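Local coordinates for protein copper-containing nitrite reductase (Hyphomicrobium denitrificans 1NES1, PDB 6TFD) that probably catalyses the one-electron reduction of nitrite to nitric oxide with electrons from cytochrome c, as a copper-containing homotrimer built from cupredoxin domains, at residues Pro29-Leu34 with Thr67-Leu72; Ile148-Ala153 with Leu330-Val335; Val167-Glu172 with Asp206-His211. All coordinates share one frame; numbering follows the deposited sequence.

Interaction 1 of 3, residues Pro29-Leu34 with Thr67-Leu72; sequences PVVFTL and TVQINL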
ATOM      1  N   PRO A  29     -30.072 -22.898  -1.793  1.00 80.46           N
ATOM      2  CA  PRO A  29     -29.159 -23.403  -0.765  1.00 72.02           C
ATOM      3  C   PRO A  29     -28.762 -22.336   0.275  1.00 67.96           C
ATOM      4  O   PRO A  29     -28.730 -21.165  -0.059  1.00 69.10           O
ATOM      5  CB  PRO A  29     -27.929 -23.875  -1.573  1.00 75.11           C
ATOM      6  CG  PRO A  29     -27.952 -23.051  -2.851  1.00 71.35           C
ATOM      7  CD  PRO A  29     -29.428 -22.839  -3.122  1.00 77.92           C
ATOM      8  N   VAL A  30     -28.508 -22.765   1.516  1.00 59.20           N
ATOM      9  CA  VAL A  30     -27.823 -21.953   2.560  1.00 54.67           C
ATOM     10  C   VAL A  30     -26.318 -22.001   2.249  1.00 50.55           C
ATOM     11  O   VAL A  30     -25.732 -23.107   2.145  1.00 52.89           O
ATOM     12  CB  VAL A  30     -28.192 -22.421   3.988  1.00 61.12           C
ATOM     13  CG1 VAL A  30     -27.884 -23.884   4.209  1.00 71.61           C
ATOM     14  CG2 VAL A  30     -27.555 -21.582   5.100  1.00 57.82           C
ATOM     15  N   VAL A  31     -25.719 -20.832   2.067  1.00 45.46           N
ATOM     16  CA  VAL A  31     -24.349 -20.670   1.512  1.00 50.96           C
ATOM     17  C   VAL A  31     -23.432 -20.088   2.585  1.00 51.93           C
ATOM     18  O   VAL A  31     -23.833 -19.117   3.256  1.00 52.55           O
ATOM     19  CB  VAL A  31     -24.392 -19.765   0.277  1.00 52.95           C
ATOM     20  CG1 VAL A  31     -23.040 -19.702  -0.423  1.00 51.84           C
ATOM     21  CG2 VAL A  31     -25.482 -20.235  -0.675  1.00 55.16           C
ATOM     22  N   PHE A  32     -22.241 -20.674   2.718  1.00 48.58           N
ATOM     23  CA  PHE A  32     -21.138 -20.184   3.579  1.00 47.53           C
ATOM     24  C   PHE A  32     -19.862 -20.097   2.742  1.00 44.74           C
ATOM     25  O   PHE A  32     -19.584 -20.991   1.925  1.00 51.22           O
ATOM     26  CB  PHE A  32     -20.953 -21.121   4.769  1.00 50.26           C
ATOM     27  CG  PHE A  32     -22.208 -21.394   5.555  1.00 47.02           C
ATOM     28  CD1 PHE A  32     -22.631 -20.513   6.534  1.00 49.09           C
ATOM     29  CD2 PHE A  32     -22.949 -22.540   5.331  1.00 45.37           C
ATOM     30  CE1 PHE A  32     -23.787 -20.759   7.254  1.00 49.66           C
ATOM     31  CE2 PHE A  32     -24.098 -22.795   6.061  1.00 46.91           C
ATOM     32  CZ  PHE A  32     -24.522 -21.901   7.014  1.00 48.35           C
ATOM     33  N   THR A  33     -19.111 -19.024   2.918  1.00 44.63           N
ATOM     34  CA  THR A  33     -17.793 -18.830   2.268  1.00 44.47           C
ATOM     35  C   THR A  33     -16.720 -18.811   3.358  1.00 47.21           C
ATOM     36  O   THR A  33     -16.920 -18.136   4.385  1.00 46.72           O
ATOM     37  CB  THR A  33     -17.799 -17.555   1.424  1.00 45.72           C
ATOM     38  OG1 THR A  33     -18.996 -17.566   0.640  1.00 48.44           O
ATOM     39  CG2 THR A  33     -16.569 -17.447   0.550  1.00 45.36           C
ATOM     40  N   LEU A  34     -15.642 -19.563   3.162  1.00 44.07           N
ATOM     41  CA  LEU A  34     -14.541 -19.655   4.141  1.00 47.47           C
ATOM     42  C   LEU A  34     -13.264 -19.283   3.411  1.00 49.82           C
ATOM     43  O   LEU A  34     -12.988 -19.922   2.377  1.00 47.34           O
ATOM     44  CB  LEU A  34     -14.455 -21.083   4.689  1.00 45.65           C
ATOM     45  CG  LEU A  34     -15.674 -21.579   5.460  1.00 43.96           C
ATOM     46  CD1 LEU A  34     -15.415 -22.984   5.969  1.00 42.57           C
ATOM     47  CD2 LEU A  34     -16.018 -20.654   6.621  1.00 44.40           C
ATOM     48  N   THR A  67     -30.194 -27.772   1.968  1.00 56.53           N
ATOM     49  CA  THR A  67     -29.044 -27.995   1.065  1.00 54.50           C
ATOM     50  C   THR A  67     -27.980 -26.963   1.440  1.00 50.25           C
ATOM     51  O   THR A  67     -28.309 -25.742   1.494  1.00 44.97           O
ATOM     52  CB  THR A  67     -29.482 -27.922  -0.400  1.00 57.88           C
ATOM     53  OG1 THR A  67     -30.477 -28.920  -0.592  1.00 55.49           O
ATOM     54  CG2 THR A  67     -28.349 -28.186  -1.365  1.00 69.07           C
ATOM     55  N   VAL A  68     -26.765 -27.440   1.711  1.00 50.80           N
ATOM     56  CA  VAL A  68     -25.635 -26.632   2.255  1.00 48.23           C
ATOM     57  C   VAL A  68     -24.588 -26.543   1.152  1.00 48.05           C
ATOM     58  O   VAL A  68     -24.219 -27.607   0.607  1.00 47.42           O
ATOM     59  CB  VAL A  68     -25.076 -27.266   3.542  1.00 49.43           C
ATOM     60  CG1 VAL A  68     -23.842 -26.548   4.066  1.00 49.65           C
ATOM     61  CG2 VAL A  68     -26.150 -27.317   4.617  1.00 51.27           C
ATOM     62  N   GLN A  69     -24.209 -25.315   0.797  1.00 45.69           N
ATOM     63  CA  GLN A  69     -23.127 -25.002  -0.171  1.00 46.60           C
ATOM     64  C   GLN A  69     -22.037 -24.310   0.639  1.00 46.22           C
ATOM     65  O   GLN A  69     -22.372 -23.349   1.384  1.00 46.03           O
ATOM     66  CB  GLN A  69     -23.640 -24.109  -1.302  1.00 49.07           C
ATOM     67  CG  GLN A  69     -22.655 -23.900  -2.449  1.00 53.54           C
ATOM     68  CD  GLN A  69     -23.068 -22.803  -3.414  1.00 53.85           C
ATOM     69  OE1 GLN A  69     -24.214 -22.731  -3.850  1.00 55.84           O
ATOM     70  NE2 GLN A  69     -22.128 -21.941  -3.777  1.00 49.94           N
ATOM     71  N   ILE A  70     -20.816 -24.837   0.577  1.00 46.90           N
ATOM     72  CA  ILE A  70     -19.635 -24.243   1.260  1.00 46.95           C
ATOM     73  C   ILE A  70     -18.630 -23.878   0.171  1.00 44.48           C
ATOM     74  O   ILE A  70     -18.265 -24.774  -0.617  1.00 44.30           O
ATOM     75  CB  ILE A  70     -19.034 -25.210   2.296  1.00 51.93           C
ATOM     76  CG1 ILE A  70     -19.987 -25.446   3.470  1.00 51.83           C
ATOM     77  CG2 ILE A  70     -17.668 -24.718   2.781  1.00 54.45           C
ATOM     78  CD1 ILE A  70     -19.548 -26.575   4.387  1.00 52.90           C
ATOM     79  N   ASN A  71     -18.226 -22.611   0.141  1.00 42.88           N
ATOM     80  CA  ASN A  71     -17.189 -22.086  -0.780  1.00 44.41           C
ATOM     81  C   ASN A  71     -15.864 -21.919  -0.021  1.00 47.67           C
ATOM     82  O   ASN A  71     -15.772 -20.984   0.824  1.00 48.88           O
ATOM     83  CB  ASN A  71     -17.627 -20.747  -1.366  1.00 42.93           C
ATOM     84  CG  ASN A  71     -19.019 -20.786  -1.950  1.00 45.29           C
ATOM     85  OD1 ASN A  71     -19.362 -21.686  -2.726  1.00 41.50           O
ATOM     86  ND2 ASN A  71     -19.812 -19.787  -1.593  1.00 44.46           N
ATOM     87  N   LEU A  72     -14.860 -22.743  -0.335  1.00 44.79           N
ATOM     88  CA  LEU A  72     -13.485 -22.575   0.206  1.00 45.29           C
ATOM     89  C   LEU A  72     -12.622 -21.712  -0.731  1.00 44.16           C
ATOM     90  O   LEU A  72     -12.433 -22.094  -1.904  1.00 45.24           O
ATOM     91  CB  LEU A  72     -12.829 -23.943   0.409  1.00 45.42           C
ATOM     92  CG  LEU A  72     -11.471 -23.881   1.101  1.00 42.42           C
ATOM     93  CD1 LEU A  72     -11.620 -23.325   2.508  1.00 42.98           C
ATOM     94  CD2 LEU A  72     -10.817 -25.248   1.137  1.00 44.62           C
TER

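Interaction 2 of 3, residues Ile148-Ala153 with Leu330-Val335; sequences ITRDPA and LFNGSV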
ATOM      1  N   ILE A 148     -41.739  -4.162   0.052  1.00 46.73           N
ATOM      2  CA  ILE A 148     -41.856  -3.363  -1.202  1.00 45.17           C
ATOM      3  C   ILE A 148     -41.969  -4.291  -2.418  1.00 42.05           C
ATOM      4  O   ILE A 148     -41.996  -3.744  -3.544  1.00 42.95           O
ATOM      5  CB  ILE A 148     -40.703  -2.337  -1.322  1.00 48.34           C
ATOM      6  CG1 ILE A 148     -39.300  -2.956  -1.227  1.00 45.62           C
ATOM      7  CG2 ILE A 148     -40.903  -1.236  -0.285  1.00 45.88           C
ATOM      8  CD1 ILE A 148     -39.000  -4.082  -2.199  1.00 46.13           C
ATOM      9  N   THR A 149     -42.106  -5.611  -2.228  1.00 41.78           N
ATOM     10  CA  THR A 149     -42.310  -6.540  -3.367  1.00 47.12           C
ATOM     11  C   THR A 149     -43.796  -6.597  -3.754  1.00 44.60           C
ATOM     12  O   THR A 149     -44.650  -6.863  -2.894  1.00 43.71           O
ATOM     13  CB  THR A 149     -41.670  -7.922  -3.180  1.00 49.47           C
ATOM     14  OG1 THR A 149     -42.595  -8.828  -2.590  1.00 65.48           O
ATOM     15  CG2 THR A 149     -40.385  -7.882  -2.392  1.00 51.86           C
ATOM     16  N   ARG A 150     -44.048  -6.325  -5.038  1.00 48.85           N
ATOM     17  CA  ARG A 150     -45.302  -6.613  -5.782  1.00 46.17           C
ATOM     18  C   ARG A 150     -45.567  -8.124  -5.816  1.00 45.99           C
ATOM     19  O   ARG A 150     -44.691  -8.864  -6.285  1.00 42.33           O
ATOM     20  CB  ARG A 150     -45.127  -6.113  -7.217  1.00 46.08           C
ATOM     21  CG  ARG A 150     -46.355  -6.288  -8.101  1.00 46.68           C
ATOM     22  CD  ARG A 150     -47.487  -5.332  -7.765  1.00 43.81           C
ATOM     23  NE  ARG A 150     -47.051  -3.949  -7.913  1.00 45.37           N
ATOM     24  CZ  ARG A 150     -47.645  -2.902  -7.342  1.00 48.20           C
ATOM     25  NH1 ARG A 150     -48.725  -3.085  -6.604  1.00 45.13           N
ATOM     26  NH2 ARG A 150     -47.153  -1.681  -7.494  1.00 49.61           N
ATOM     27  N   ASP A 151     -46.752  -8.578  -5.397  1.00 48.72           N
ATOM     28  CA  ASP A 151     -47.158  -9.985  -5.609  1.00 45.65           C
ATOM     29  C   ASP A 151     -47.264 -10.198  -7.117  1.00 43.96           C
ATOM     30  O   ASP A 151     -47.842  -9.377  -7.819  1.00 38.42           O
ATOM     31  CB  ASP A 151     -48.450 -10.340  -4.870  1.00 48.95           C
ATOM     32  CG  ASP A 151     -48.636 -11.846  -4.740  1.00 52.55           C
ATOM     33  OD1 ASP A 151     -49.067 -12.471  -5.718  1.00 50.07           O
ATOM     34  OD2 ASP A 151     -48.252 -12.400  -3.688  1.00 62.10           O
ATOM     35  N   PRO A 152     -46.696 -11.289  -7.672  1.00 42.87           N
ATOM     36  CA  PRO A 152     -46.794 -11.559  -9.104  1.00 43.23           C
ATOM     37  C   PRO A 152     -48.242 -11.797  -9.576  1.00 46.45           C
ATOM     38  O   PRO A 152     -48.503 -11.721 -10.761  1.00 41.76           O
ATOM     39  CB  PRO A 152     -45.943 -12.832  -9.274  1.00 43.42           C
ATOM     40  CG  PRO A 152     -45.978 -13.480  -7.923  1.00 42.52           C
ATOM     41  CD  PRO A 152     -45.936 -12.319  -6.955  1.00 42.48           C
ATOM     42  N   ALA A 153     -49.146 -12.106  -8.649  1.00 46.30           N
ATOM     43  CA  ALA A 153     -50.592 -12.286  -8.912  1.00 42.24           C
ATOM     44  C   ALA A 153     -51.316 -10.935  -8.863  1.00 43.70           C
ATOM     45  O   ALA A 153     -52.500 -10.909  -9.219  1.00 43.71           O
ATOM     46  CB  ALA A 153     -51.186 -13.252  -7.910  1.00 41.88           C
ATOM     47  N   LEU A 330     -32.458  -8.844  -8.784  1.00 44.04           N
ATOM     48  CA  LEU A 330     -33.756  -9.112  -8.111  1.00 45.82           C
ATOM     49  C   LEU A 330     -34.921  -9.245  -9.097  1.00 47.10           C
ATOM     50  O   LEU A 330     -34.969  -8.486 -10.066  1.00 47.27           O
ATOM     51  CB  LEU A 330     -34.018  -7.953  -7.149  1.00 48.81           C
ATOM     52  CG  LEU A 330     -32.841  -7.597  -6.242  1.00 47.08           C
ATOM     53  CD1 LEU A 330     -33.106  -6.299  -5.499  1.00 46.59           C
ATOM     54  CD2 LEU A 330     -32.565  -8.717  -5.256  1.00 48.13           C
ATOM     55  N   PHE A 331     -35.848 -10.163  -8.805  1.00 46.99           N
ATOM     56  CA  PHE A 331     -37.252 -10.168  -9.301  1.00 43.44           C
ATOM     57  C   PHE A 331     -38.129  -9.455  -8.264  1.00 45.22           C
ATOM     58  O   PHE A 331     -38.047  -9.790  -7.063  1.00 40.54           O
ATOM     59  CB  PHE A 331     -37.821 -11.581  -9.497  1.00 42.36           C
ATOM     60  CG  PHE A 331     -37.161 -12.466 -10.526  1.00 40.08           C
ATOM     61  CD1 PHE A 331     -36.987 -12.042 -11.831  1.00 40.90           C
ATOM     62  CD2 PHE A 331     -36.735 -13.741 -10.190  1.00 41.99           C
ATOM     63  CE1 PHE A 331     -36.370 -12.863 -12.766  1.00 39.21           C
ATOM     64  CE2 PHE A 331     -36.128 -14.567 -11.125  1.00 38.73           C
ATOM     65  CZ  PHE A 331     -35.938 -14.121 -12.411  1.00 40.90           C
ATOM     66  N   ASN A 332     -38.969  -8.524  -8.726  1.00 52.22           N
ATOM     67  CA  ASN A 332     -40.006  -7.843  -7.913  1.00 47.99           C
ATOM     68  C   ASN A 332     -39.379  -7.330  -6.608  1.00 50.32           C
ATOM     69  O   ASN A 332     -39.927  -7.621  -5.548  1.00 48.31           O
ATOM     70  CB  ASN A 332     -41.188  -8.778  -7.652  1.00 46.44           C
ATOM     71  CG  ASN A 332     -42.020  -9.088  -8.884  1.00 46.58           C
ATOM     72  OD1 ASN A 332     -41.530  -9.029  -9.999  1.00 43.80           O
ATOM     73  ND2 ASN A 332     -43.282  -9.436  -8.694  1.00 44.92           N
ATOM     74  N   GLY A 333     -38.239  -6.635  -6.679  1.00 47.24           N
ATOM     75  CA  GLY A 333     -37.778  -5.708  -5.621  1.00 48.38           C
ATOM     76  C   GLY A 333     -36.885  -6.283  -4.509  1.00 44.06           C
ATOM     77  O   GLY A 333     -36.240  -5.470  -3.802  1.00 45.29           O
ATOM     78  N   SER A 334     -36.838  -7.590  -4.259  1.00 42.63           N
ATOM     79  CA  SER A 334     -36.184  -8.073  -3.017  1.00 42.92           C
ATOM     80  C   SER A 334     -35.650  -9.501  -3.139  1.00 44.16           C
ATOM     81  O   SER A 334     -36.107 -10.298  -4.001  1.00 41.37           O
ATOM     82  CB  SER A 334     -37.103  -7.923  -1.819  1.00 42.24           C
ATOM     83  OG  SER A 334     -37.993  -9.018  -1.720  1.00 48.48           O
ATOM     84  N   VAL A 335     -34.693  -9.789  -2.266  1.00 41.42           N
ATOM     85  CA  VAL A 335     -34.171 -11.159  -2.071  1.00 46.61           C
ATOM     86  C   VAL A 335     -35.295 -11.948  -1.396  1.00 46.17           C
ATOM     87  O   VAL A 335     -35.847 -11.466  -0.386  1.00 44.85           O
ATOM     88  CB  VAL A 335     -32.867 -11.166  -1.253  1.00 47.44           C
ATOM     89  CG1 VAL A 335     -32.304 -12.582  -1.154  1.00 49.00           C
ATOM     90  CG2 VAL A 335     -31.829 -10.213  -1.831  1.00 44.89           C
TER

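Interaction 3 of 3, residues Val167-Glu172 with Asp206-His211; sequences VRIDLE and DTVELH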
ATOM      1  N   VAL A 167     -59.575   6.059 -20.066  1.00 54.79           N
ATOM      2  CA  VAL A 167     -59.238   5.375 -18.783  1.00 59.20           C
ATOM      3  C   VAL A 167     -58.367   6.344 -17.972  1.00 64.18           C
ATOM      4  O   VAL A 167     -57.393   6.902 -18.557  1.00 60.78           O
ATOM      5  CB  VAL A 167     -58.522   4.027 -19.001  1.00 56.59           C
ATOM      6  CG1 VAL A 167     -58.162   3.360 -17.681  1.00 59.94           C
ATOM      7  CG2 VAL A 167     -59.335   3.076 -19.862  1.00 56.87           C
ATOM      8  N   ARG A 168     -58.722   6.557 -16.698  1.00 59.99           N
ATOM      9  CA  ARG A 168     -57.946   7.387 -15.745  1.00 59.04           C
ATOM     10  C   ARG A 168     -57.038   6.453 -14.933  1.00 59.85           C
ATOM     11  O   ARG A 168     -57.540   5.433 -14.419  1.00 56.07           O
ATOM     12  CB  ARG A 168     -58.862   8.212 -14.836  1.00 61.60           C
ATOM     13  CG  ARG A 168     -58.224   8.567 -13.502  1.00 62.46           C
ATOM     14  CD  ARG A 168     -58.877   9.740 -12.816  1.00 62.99           C
ATOM     15  NE  ARG A 168     -57.990  10.264 -11.794  1.00 65.21           N
ATOM     16  CZ  ARG A 168     -58.176  11.394 -11.118  1.00 64.20           C
ATOM     17  NH1 ARG A 168     -59.239  12.146 -11.340  1.00 65.56           N
ATOM     18  NH2 ARG A 168     -57.288  11.771 -10.214  1.00 61.11           N
ATOM     19  N   ILE A 169     -55.748   6.798 -14.850  1.00 57.81           N
ATOM     20  CA  ILE A 169     -54.714   6.065 -14.067  1.00 56.59           C
ATOM     21  C   ILE A 169     -54.074   7.037 -13.066  1.00 58.03           C
ATOM     22  O   ILE A 169     -53.705   8.169 -13.470  1.00 56.86           O
ATOM     23  CB  ILE A 169     -53.690   5.441 -15.020  1.00 54.29           C
ATOM     24  CG1 ILE A 169     -54.348   4.359 -15.881  1.00 59.50           C
ATOM     25  CG2 ILE A 169     -52.501   4.902 -14.250  1.00 56.03           C
ATOM     26  CD1 ILE A 169     -53.491   3.900 -17.035  1.00 63.34           C
ATOM     27  N   ASP A 170     -53.966   6.604 -11.809  1.00 50.24           N
ATOM     28  CA  ASP A 170     -53.335   7.378 -10.716  1.00 50.92           C
ATOM     29  C   ASP A 170     -52.057   6.674 -10.299  1.00 47.28           C
ATOM     30  O   ASP A 170     -52.123   5.492  -9.925  1.00 53.79           O
ATOM     31  CB  ASP A 170     -54.268   7.534  -9.519  1.00 60.19           C
ATOM     32  CG  ASP A 170     -55.395   8.504  -9.819  1.00 67.45           C
ATOM     33  OD1 ASP A 170     -55.089   9.609 -10.319  1.00 64.20           O
ATOM     34  OD2 ASP A 170     -56.561   8.125  -9.597  1.00 71.69           O
ATOM     35  N   LEU A 171     -50.954   7.406 -10.372  1.00 45.66           N
ATOM     36  CA  LEU A 171     -49.619   6.940  -9.959  1.00 46.17           C
ATOM     37  C   LEU A 171     -49.141   7.890  -8.885  1.00 47.08           C
ATOM     38  O   LEU A 171     -49.348   9.110  -9.088  1.00 47.61           O
ATOM     39  CB  LEU A 171     -48.675   6.948 -11.160  1.00 48.25           C
ATOM     40  CG  LEU A 171     -48.870   5.805 -12.159  1.00 51.59           C
ATOM     41  CD1 LEU A 171     -47.873   5.926 -13.313  1.00 52.46           C
ATOM     42  CD2 LEU A 171     -48.736   4.446 -11.487  1.00 50.12           C
ATOM     43  N   GLU A 172     -48.579   7.326  -7.805  1.00 47.00           N
ATOM     44  CA  GLU A 172     -47.933   8.068  -6.689  1.00 48.48           C
ATOM     45  C   GLU A 172     -46.452   7.659  -6.556  1.00 44.85           C
ATOM     46  O   GLU A 172     -46.148   6.448  -6.325  1.00 42.41           O
ATOM     47  CB  GLU A 172     -48.688   7.846  -5.377  1.00 50.34           C
ATOM     48  CG  GLU A 172     -48.552   9.042  -4.456  1.00 59.69           C
ATOM     49  CD  GLU A 172     -48.883   8.847  -2.989  1.00 61.63           C
ATOM     50  OE1 GLU A 172     -48.746   9.837  -2.233  1.00 59.28           O
ATOM     51  OE2 GLU A 172     -49.272   7.722  -2.613  1.00 74.01           O
ATOM     52  N   ASP A 206     -57.789   3.237 -26.665  1.00 46.80           N
ATOM     53  CA  ASP A 206     -58.143   3.950 -25.405  1.00 48.37           C
ATOM     54  C   ASP A 206     -57.392   5.290 -25.346  1.00 48.02           C
ATOM     55  O   ASP A 206     -56.371   5.455 -26.034  1.00 45.62           O
ATOM     56  CB  ASP A 206     -57.866   3.109 -24.153  1.00 47.61           C
ATOM     57  CG  ASP A 206     -58.864   1.983 -23.907  1.00 52.96           C
ATOM     58  OD1 ASP A 206     -59.839   1.917 -24.668  1.00 54.36           O
ATOM     59  OD2 ASP A 206     -58.664   1.161 -22.938  1.00 46.55           O
ATOM     60  N   THR A 207     -57.936   6.244 -24.598  1.00 51.81           N
ATOM     61  CA  THR A 207     -57.269   7.512 -24.227  1.00 52.05           C
ATOM     62  C   THR A 207     -56.945   7.370 -22.735  1.00 56.68           C
ATOM     63  O   THR A 207     -57.866   7.013 -21.960  1.00 53.96           O
ATOM     64  CB  THR A 207     -58.132   8.710 -24.641  1.00 60.23           C
ATOM     65  OG1 THR A 207     -57.989   8.919 -26.048  1.00 65.61           O
ATOM     66  CG2 THR A 207     -57.761  10.001 -23.944  1.00 67.08           C
ATOM     67  N   VAL A 208     -55.669   7.532 -22.361  1.00 57.33           N
ATOM     68  CA  VAL A 208     -55.210   7.421 -20.945  1.00 57.07           C
ATOM     69  C   VAL A 208     -55.121   8.830 -20.353  1.00 56.12           C
ATOM     70  O   VAL A 208     -54.430   9.686 -20.971  1.00 53.72           O
ATOM     71  CB  VAL A 208     -53.873   6.671 -20.844  1.00 60.26           C
ATOM     72  CG1 VAL A 208     -53.364   6.633 -19.413  1.00 58.18           C
ATOM     73  CG2 VAL A 208     -53.994   5.265 -21.416  1.00 63.25           C
ATOM     74  N   GLU A 209     -55.853   9.059 -19.252  1.00 54.84           N
ATOM     75  CA  GLU A 209     -55.791  10.284 -18.404  1.00 58.11           C
ATOM     76  C   GLU A 209     -54.927   9.928 -17.188  1.00 54.31           C
ATOM     77  O   GLU A 209     -55.459   9.288 -16.252  1.00 52.27           O
ATOM     78  CB  GLU A 209     -57.195  10.768 -18.007  1.00 56.07           C
ATOM     79  CG  GLU A 209     -57.234  12.065 -17.196  1.00 59.02           C
ATOM     80  CD  GLU A 209     -58.611  12.457 -16.658  1.00 63.60           C
ATOM     81  OE1 GLU A 209     -58.705  12.998 -15.542  1.00 62.92           O
ATOM     82  OE2 GLU A 209     -59.600  12.232 -17.361  1.00 72.15           O
ATOM     83  N   LEU A 210     -53.643  10.293 -17.224  1.00 49.50           N
ATOM     84  CA  LEU A 210     -52.670   9.931 -16.160  1.00 52.50           C
ATOM     85  C   LEU A 210     -52.519  11.068 -15.151  1.00 49.70           C
ATOM     86  O   LEU A 210     -52.170  12.176 -15.578  1.00 53.30           O
ATOM     87  CB  LEU A 210     -51.310   9.628 -16.778  1.00 53.29           C
ATOM     88  CG  LEU A 210     -50.264   9.290 -15.732  1.00 54.87           C
ATOM     89  CD1 LEU A 210     -50.377   7.835 -15.349  1.00 61.64           C
ATOM     90  CD2 LEU A 210     -48.883   9.605 -16.231  1.00 61.75           C
ATOM     91  N   HIS A 211     -52.719  10.764 -13.867  1.00 48.30           N
ATOM     92  CA  HIS A 211     -52.429  11.648 -12.707  1.00 51.77           C
ATOM     93  C   HIS A 211     -51.191  11.127 -11.956  1.00 52.54           C
ATOM     94  O   HIS A 211     -51.294  10.044 -11.340  1.00 50.23           O
ATOM     95  CB  HIS A 211     -53.666  11.713 -11.803  1.00 54.87           C
ATOM     96  CG  HIS A 211     -54.813  12.405 -12.452  1.00 63.02           C
ATOM     97  ND1 HIS A 211     -55.101  13.732 -12.198  1.00 65.77           N
ATOM     98  CD2 HIS A 211     -55.700  11.988 -13.387  1.00 61.43           C
ATOM     99  CE1 HIS A 211     -56.128  14.102 -12.944  1.00 63.12           C
ATOM    100  NE2 HIS A 211     -56.508  13.053 -13.684  1.00 60.50           N
TER

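Interaction 1 of 3, residues Pro29-Leu34 with Thr67-Leu72
Backbone hydrogen bonds pair Val30-Leu34 with Thr67-Leu72 as neighbouring parallel strands, their axes 4.6 Å apart and inclined by 17°. Val30 and Phe32 each bond twice across the gap: Val30 N donates to Thr67 O and its carbonyl accepts from Gln69 N, while Phe32 N donates to Gln69 O and Phe32 O receives Asn71 N at 2.8 Å. Leu34 N closes the series on Asn71 O. C-H...O contacts lie between these bonds, such as Val31 CA to Gln69 O at 3.3 Å.

This pairing belongs to a cupredoxin domain at the N-terminal end of the chain, where 30-39 and 67-73 are the inner strands of a four-stranded sheet flanked by 42-48 and 100-106. Its copper is bound by His80, Cys117, His122 and Met127; the side chain of Leu72 comes within about 4 Å of that of His80.

Polar side chains gather on the face carrying Val31, Thr33, Gln69 and Asn71. Asn71 ND2 donates to Thr33 OG1 over a long 3.3 Å, but the line is straight (172°) and the hydroxyl lies in the amide plane. The carbonyl end of the same amide, OD1, takes Gln69 NE2 on an in-plane lone pair at 3.0 Å; with the Thr33 bond, this fixes which way the Asn71 amide faces and helps to set that of Gln69. Gln69 reaches it with CG trans to the backbone N (chi1 -172°). Val31 CG1 packs against Asn71 ND2, and Tyr318 of a second subunit packs on Asn71 and makes a weak hydrogen bond with Gln69 NE2.

Apolar contacts occupy the other face. Val30 and Val68 lie alongside one another, CG1 to CG2 3.9 Å. Val68 CG1 meets the edge of the Phe32 ring at CE2, 4.3 Å away, and Leu34 CD1 approaches Ile70 CG2.

Interaction 2 of 3, residues Ile148-Ala153 with Leu330-Val335
Asn332 and Thr149 carry a buried loop-to-turn contact in which the linker between strands 128-134 and 166-181 passes a beta turn at the end of strand 328-331. The turn, Phe331 to Ser334, is type I', as the positive phi values of Asn332 and Gly333 indicate. It follows an outermost strand of the six-stranded sheet that also contains 293-302, so the contact fastens the linker to that sheet.

One hydrogen bond spans the segments: Asn332 ND2 donates to Arg150 O at 2.8 Å, with a moderately bent N-H...O angle of 155° and the donor tilted out of the carbonyl plane. The amide's other end, OD1, accepts from Met298 N, and ND2 also makes a weak bond to Tyr296 O, so the side chain is held between the linker and strand 293-302. The Arg150 side chain leads away to Pro196 O and a salt bridge with Asp154. Asp151 OD1 accepts Ala153 N in an Asx turn, while its OD2 bonds to His342.

Thr149 meets the Asn332 carbonyl end-on, CB 3.0 Å from Asn332 O. Ile148 CG1 sits between the backbone N and carbonyl carbon (chi1 55°), which swings the chain end toward the turn, CD1 3.5 Å from Gly333 O.

Interaction 3 of 3, residues Val167-Glu172 with Asp206-His211
Arg168 meets His211 as a stacked pair across two parallel strands of a second cupredoxin domain, and each of the two is held by a carboxylate from its own strand. The guanidinium NH2 forms a salt bridge with Asp170 OD1 at 3.1 Å, approaching on the syn side with the oxygen in the guanidinium plane. His211 NE2 donates to the anti lone pair of Glu209 OE1 at 2.9 Å, almost perfectly straight (178°) and in the ring plane. These in-plane bonds restrain the two flat groups, which lie 3.5 Å apart between centres with planes only 15° apart; NH2 sits over the middle of the imidazole. The extended Arg168 chain carries its guanidinium over the ring, crossing the histidine side chain at about a right angle. Glu209 OE1, well out of the guanidinium plane, probably adds only general electrostatic attraction.

The strands beneath are neighbours in a mixed sheet, flanked by 184-191 and 246-252. Five backbone hydrogen bonds join them, from Val167 N to Thr207 O at 2.7 Å through to Leu171 N on His211 O at 2.8 Å. The 26° between strand axes records the sheet twist.

Aliphatic side chains take the opposite face from Arg168 and His211. Ile169 bridges two neighbours: CD1 touches Val208 CG1, and CG2 lies against Leu210 CD1. Leu200 of strand 200-203 packs on Ile169. With CG trans to the backbone N, Leu210 also brings its CD1 to 3.7 Å from Leu171 CD1.

In the fold
From the N terminus, interaction 1 closes first, pairing strand 30-39 with 67-73 across a 32-residue, helix-free connection within the N-terminal cupredoxin domain. The chain then completes that domain and enters the linker where interaction 2 opens at 148-153. Interaction 3 pairs 167-172 with 206-211 in the next domain and is nested inside the 176-residue loop that interaction 2 closes at 330-335. Interactions 1 and 3 thus join parallel strands within separate sheets, their centres about 48 Å apart on opposite sides of the chain's centre. Interaction 2, much nearer that centre, ties the linker to the sheet containing 293-302 and 328-331. None of the three touches another.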